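Local coordinates for protein triosephosphate isomerase (PDB 5UPR) that probably interconverts D-glyceraldehyde 3-phosphate and dihydroxyacetone phosphate in glycolysis and gluconeogenesis, working as a homodimeric TIM-barrel enzyme, at residues 31-45 and 251-263. Sequence-based numbering, arbitrary orientation.
Sequences MLNSAPVSFEQVDVV and TGDFVSIIDAAKQ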
# COMPACT_ATOMS: atom_id res chain seq x y z
N MSE A 31 -20.90 -14.16 3.41
CA MSE A 31 -22.07 -13.44 2.89
C MSE A 31 -22.11 -13.52 1.38
O MSE A 31 -23.16 -13.74 0.82
CB MSE A 31 -22.02 -11.96 3.27
CG MSE A 31 -23.21 -11.14 2.82
SE MSE A 31 -22.68 -9.27 2.99
CE MSE A 31 -21.58 -9.28 1.39
N LEU A 32 -20.97 -13.33 0.72
CA LEU A 32 -20.95 -13.32 -0.75
C LEU A 32 -21.22 -14.73 -1.31
O LEU A 32 -21.97 -14.88 -2.29
CB LEU A 32 -19.63 -12.78 -1.27
CG LEU A 32 -19.36 -11.27 -1.00
CD1 LEU A 32 -17.89 -10.98 -1.15
CD2 LEU A 32 -20.21 -10.34 -1.90
N ASN A 33 -20.64 -15.76 -0.64
CA ASN A 33 -20.84 -17.16 -1.04
C ASN A 33 -22.29 -17.66 -0.85
O ASN A 33 -22.75 -18.46 -1.63
CB ASN A 33 -19.89 -18.11 -0.28
CG ASN A 33 -18.45 -18.02 -0.76
OD1 ASN A 33 -18.17 -17.60 -1.87
ND2 ASN A 33 -17.54 -18.46 0.07
N SER A 34 -22.98 -17.21 0.19
CA SER A 34 -24.34 -17.67 0.47
C SER A 34 -25.41 -16.70 -0.06
O SER A 34 -26.57 -16.95 0.15
CB SER A 34 -24.59 -17.78 1.97
OG SER A 34 -23.56 -18.27 2.76
N ALA A 35 -25.04 -15.59 -0.72
CA ALA A 35 -26.05 -14.56 -1.05
C ALA A 35 -27.10 -15.21 -1.92
O ALA A 35 -26.76 -15.85 -2.91
CB ALA A 35 -25.43 -13.40 -1.80
N PRO A 36 -28.37 -15.08 -1.55
CA PRO A 36 -29.39 -15.79 -2.31
C PRO A 36 -29.97 -14.94 -3.44
O PRO A 36 -31.16 -14.89 -3.66
CB PRO A 36 -30.43 -16.13 -1.24
CG PRO A 36 -30.35 -14.96 -0.31
CD PRO A 36 -28.97 -14.36 -0.42
N VAL A 37 -29.10 -14.24 -4.14
CA VAL A 37 -29.41 -13.38 -5.25
C VAL A 37 -28.45 -13.89 -6.30
O VAL A 37 -27.33 -14.31 -5.97
CB VAL A 37 -29.12 -11.90 -4.84
CG1 VAL A 37 -28.86 -10.94 -6.02
CG2 VAL A 37 -30.23 -11.41 -3.91
N SER A 38 -28.90 -13.94 -7.55
CA SER A 38 -28.01 -14.37 -8.63
C SER A 38 -27.15 -13.20 -9.01
O SER A 38 -27.64 -12.10 -9.07
CB SER A 38 -28.77 -14.90 -9.84
OG SER A 38 -27.82 -15.32 -10.81
N PHE A 39 -25.87 -13.44 -9.23
CA PHE A 39 -24.95 -12.43 -9.74
C PHE A 39 -24.74 -12.66 -11.24
O PHE A 39 -23.79 -12.08 -11.81
CB PHE A 39 -23.57 -12.49 -9.03
CG PHE A 39 -23.60 -12.31 -7.52
CD1 PHE A 39 -24.75 -12.03 -6.78
CD2 PHE A 39 -22.42 -12.38 -6.85
CE1 PHE A 39 -24.71 -11.88 -5.41
CE2 PHE A 39 -22.35 -12.26 -5.47
CZ PHE A 39 -23.50 -12.02 -4.74
N GLU A 40 -25.57 -13.44 -11.92
CA GLU A 40 -25.31 -13.76 -13.34
C GLU A 40 -25.20 -12.53 -14.27
O GLU A 40 -24.35 -12.51 -15.16
CB GLU A 40 -26.35 -14.75 -13.89
CG GLU A 40 -26.17 -16.18 -13.42
CD GLU A 40 -25.05 -16.93 -14.13
OE1 GLU A 40 -25.35 -18.00 -14.67
OE2 GLU A 40 -23.87 -16.46 -14.14
N GLN A 41 -26.02 -11.51 -14.05
CA GLN A 41 -26.07 -10.37 -14.92
C GLN A 41 -25.11 -9.20 -14.57
O GLN A 41 -25.13 -8.17 -15.22
CB GLN A 41 -27.50 -9.81 -14.91
CG GLN A 41 -28.62 -10.80 -15.15
CD GLN A 41 -29.85 -10.05 -15.65
OE1 GLN A 41 -29.86 -9.60 -16.80
NE2 GLN A 41 -30.87 -9.85 -14.78
N VAL A 42 -24.29 -9.37 -13.54
CA VAL A 42 -23.51 -8.30 -12.93
C VAL A 42 -22.08 -8.80 -12.67
O VAL A 42 -21.88 -9.88 -12.10
CB VAL A 42 -24.18 -7.89 -11.61
CG1 VAL A 42 -23.37 -6.82 -10.91
CG2 VAL A 42 -25.62 -7.40 -11.85
N ASP A 43 -21.09 -8.03 -13.10
CA ASP A 43 -19.71 -8.22 -12.64
C ASP A 43 -19.62 -7.62 -11.23
O ASP A 43 -19.94 -6.44 -11.01
CB ASP A 43 -18.76 -7.45 -13.57
CG ASP A 43 -18.73 -8.00 -14.98
OD1 ASP A 43 -18.94 -9.22 -15.14
OD2 ASP A 43 -18.56 -7.24 -15.94
N VAL A 44 -19.24 -8.42 -10.26
CA VAL A 44 -19.04 -7.97 -8.91
C VAL A 44 -17.52 -8.00 -8.60
O VAL A 44 -16.87 -9.01 -8.79
CB VAL A 44 -19.83 -8.80 -7.91
CG1 VAL A 44 -19.53 -8.38 -6.48
CG2 VAL A 44 -21.34 -8.69 -8.21
N VAL A 45 -17.01 -6.88 -8.07
CA VAL A 45 -15.59 -6.85 -7.66
C VAL A 45 -15.50 -6.34 -6.21
O VAL A 45 -16.17 -5.35 -5.88
CB VAL A 45 -14.78 -5.95 -8.62
CG1 VAL A 45 -13.33 -5.77 -8.15
CG2 VAL A 45 -14.81 -6.50 -10.04
N THR A 251 -21.36 -4.52 4.74
CA THR A 251 -22.60 -5.10 5.33
C THR A 251 -23.41 -5.85 4.29
O THR A 251 -23.11 -5.80 3.11
CB THR A 251 -23.51 -3.99 5.91
OG1 THR A 251 -24.15 -3.26 4.85
CG2 THR A 251 -22.67 -3.00 6.76
N GLY A 252 -24.48 -6.44 4.75
CA GLY A 252 -25.52 -7.09 3.94
C GLY A 252 -26.17 -6.18 2.91
O GLY A 252 -26.69 -6.67 1.93
N ASP A 253 -26.10 -4.87 3.10
CA ASP A 253 -26.65 -3.89 2.16
C ASP A 253 -25.98 -4.02 0.80
O ASP A 253 -26.58 -3.71 -0.22
CB ASP A 253 -26.54 -2.47 2.73
CG ASP A 253 -27.41 -1.44 1.95
OD1 ASP A 253 -28.58 -1.76 1.69
OD2 ASP A 253 -27.01 -0.32 1.64
N PHE A 254 -24.73 -4.50 0.77
CA PHE A 254 -24.00 -4.70 -0.48
C PHE A 254 -24.75 -5.61 -1.41
O PHE A 254 -24.80 -5.34 -2.61
CB PHE A 254 -22.60 -5.28 -0.20
CG PHE A 254 -21.70 -5.32 -1.40
CD1 PHE A 254 -21.31 -4.14 -2.05
CD2 PHE A 254 -21.14 -6.52 -1.81
CE1 PHE A 254 -20.43 -4.16 -3.10
CE2 PHE A 254 -20.29 -6.56 -2.87
CZ PHE A 254 -19.91 -5.39 -3.53
N VAL A 255 -25.35 -6.67 -0.87
CA VAL A 255 -26.10 -7.61 -1.72
C VAL A 255 -27.36 -6.94 -2.31
O VAL A 255 -27.71 -7.21 -3.47
CB VAL A 255 -26.44 -8.90 -0.93
CG1 VAL A 255 -27.31 -9.85 -1.75
CG2 VAL A 255 -25.17 -9.62 -0.51
N SER A 256 -28.04 -6.08 -1.56
CA SER A 256 -29.15 -5.29 -2.13
C SER A 256 -28.70 -4.38 -3.27
O SER A 256 -29.45 -4.18 -4.19
CB SER A 256 -29.84 -4.41 -1.11
OG SER A 256 -30.05 -5.10 0.10
N ILE A 257 -27.48 -3.82 -3.19
CA ILE A 257 -27.01 -2.92 -4.23
C ILE A 257 -26.73 -3.71 -5.49
O ILE A 257 -27.10 -3.27 -6.57
CB ILE A 257 -25.80 -2.08 -3.79
CG1 ILE A 257 -26.19 -1.13 -2.66
CG2 ILE A 257 -25.23 -1.26 -4.95
CD1 ILE A 257 -25.03 -0.59 -1.82
N ILE A 258 -26.11 -4.89 -5.36
CA ILE A 258 -25.88 -5.78 -6.50
C ILE A 258 -27.19 -6.10 -7.19
O ILE A 258 -27.30 -5.99 -8.42
CB ILE A 258 -25.18 -7.12 -6.07
CG1 ILE A 258 -23.75 -6.88 -5.59
CG2 ILE A 258 -25.23 -8.16 -7.20
CD1 ILE A 258 -23.17 -8.04 -4.77
N ASP A 259 -28.18 -6.47 -6.41
CA ASP A 259 -29.52 -6.73 -6.94
C ASP A 259 -30.16 -5.54 -7.70
O ASP A 259 -30.85 -5.71 -8.64
CB ASP A 259 -30.42 -7.21 -5.82
CG ASP A 259 -31.59 -8.01 -6.34
OD1 ASP A 259 -31.41 -8.94 -7.19
OD2 ASP A 259 -32.69 -7.69 -5.90
N ALA A 260 -29.89 -4.32 -7.26
CA ALA A 260 -30.35 -3.11 -7.97
C ALA A 260 -29.72 -2.87 -9.34
O ALA A 260 -30.34 -2.25 -10.17
CB ALA A 260 -30.15 -1.88 -7.12
N ALA A 261 -28.48 -3.32 -9.55
CA ALA A 261 -27.80 -3.17 -10.83
C ALA A 261 -28.21 -4.25 -11.93
O ALA A 261 -27.41 -4.75 -12.68
CB ALA A 261 -26.31 -3.18 -10.60
N LYS A 262 -29.51 -4.45 -12.08
CA LYS A 262 -30.16 -5.30 -13.09
C LYS A 262 -31.37 -4.55 -13.61
O LYS A 262 -32.07 -3.80 -12.89
CB LYS A 262 -30.67 -6.58 -12.47
CG LYS A 262 -29.59 -7.37 -11.79
CD LYS A 262 -30.07 -8.76 -11.46
CE LYS A 262 -30.74 -8.87 -10.11
NZ LYS A 262 -30.04 -9.95 -9.32
N GLN A 263 -31.61 -4.77 -14.87
CA GLN A 263 -32.80 -4.26 -15.48
C GLN A 263 -33.64 -5.51 -15.73
O GLN A 263 -33.18 -6.46 -16.31
CB GLN A 263 -32.41 -3.55 -16.74
CG GLN A 263 -33.43 -2.58 -17.30
CD GLN A 263 -32.90 -2.00 -18.60
OE1 GLN A 263 -33.63 -1.46 -19.44
NE2 GLN A 263 -31.62 -2.19 -18.79
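Where the (beta/alpha)8 barrel of triosephosphate isomerase closes, its last helix, 253-260, packs against the end of helix 22-34, the loop after it and strand 42-45, which helix 253-260 meets nearly antiparallel, at 151°. Ile-258 lies at the middle of this layer. Its CD1 sits over one face of the Phe-39 ring and also reaches Val-44 CG2 at 4.0 Å, while its CG2 approaches Phe-39 CD1; a branched side chain can thus fill the angle between ring and strand. Deeper toward the barrel, the Phe-254 rotamer (chi1 -171°) carries its ring toward Leu-32 and Val-44. Leu-32 CD2 lies at the ring's edge, in its plane, 3.9 Å from Phe-254 CE2, and Val-44 CG1 approaches obliquely; Val-12 of strand 10-15 and Val-245 of strand 242-245 also touch this buried ring. Nearer the surface, the two methyls of Val-255 straddle Ala-35 CB, each 4.0 Å away; the small alanine lets the loop run close to the helix. Val-255 CG1 continues to Val-37 CG2. Toward the helix start, selenomethionine Met-31 has SE 3.7 Å from Gly-252 CA, and its bend at chi3 (76°) turns CE toward Val-255 CG2; Thr-251 OG1 caps the turn by accepting from Asp-253 N. At the other end, Val-42 CG2 presses on Ala-261 O at 3.3 Å. The flexible Lys-262 side chain crosses that of Gln-41 at about a right angle, with Gln-41 NE2 near its CD, and bends at chi3 and chi4 to bring NZ into a salt bridge with Asp-259 OD1 (2.7 Å, on the anti side of the carboxylate) and a weak hydrogen bond to Ser-38 O at 3.2 Å.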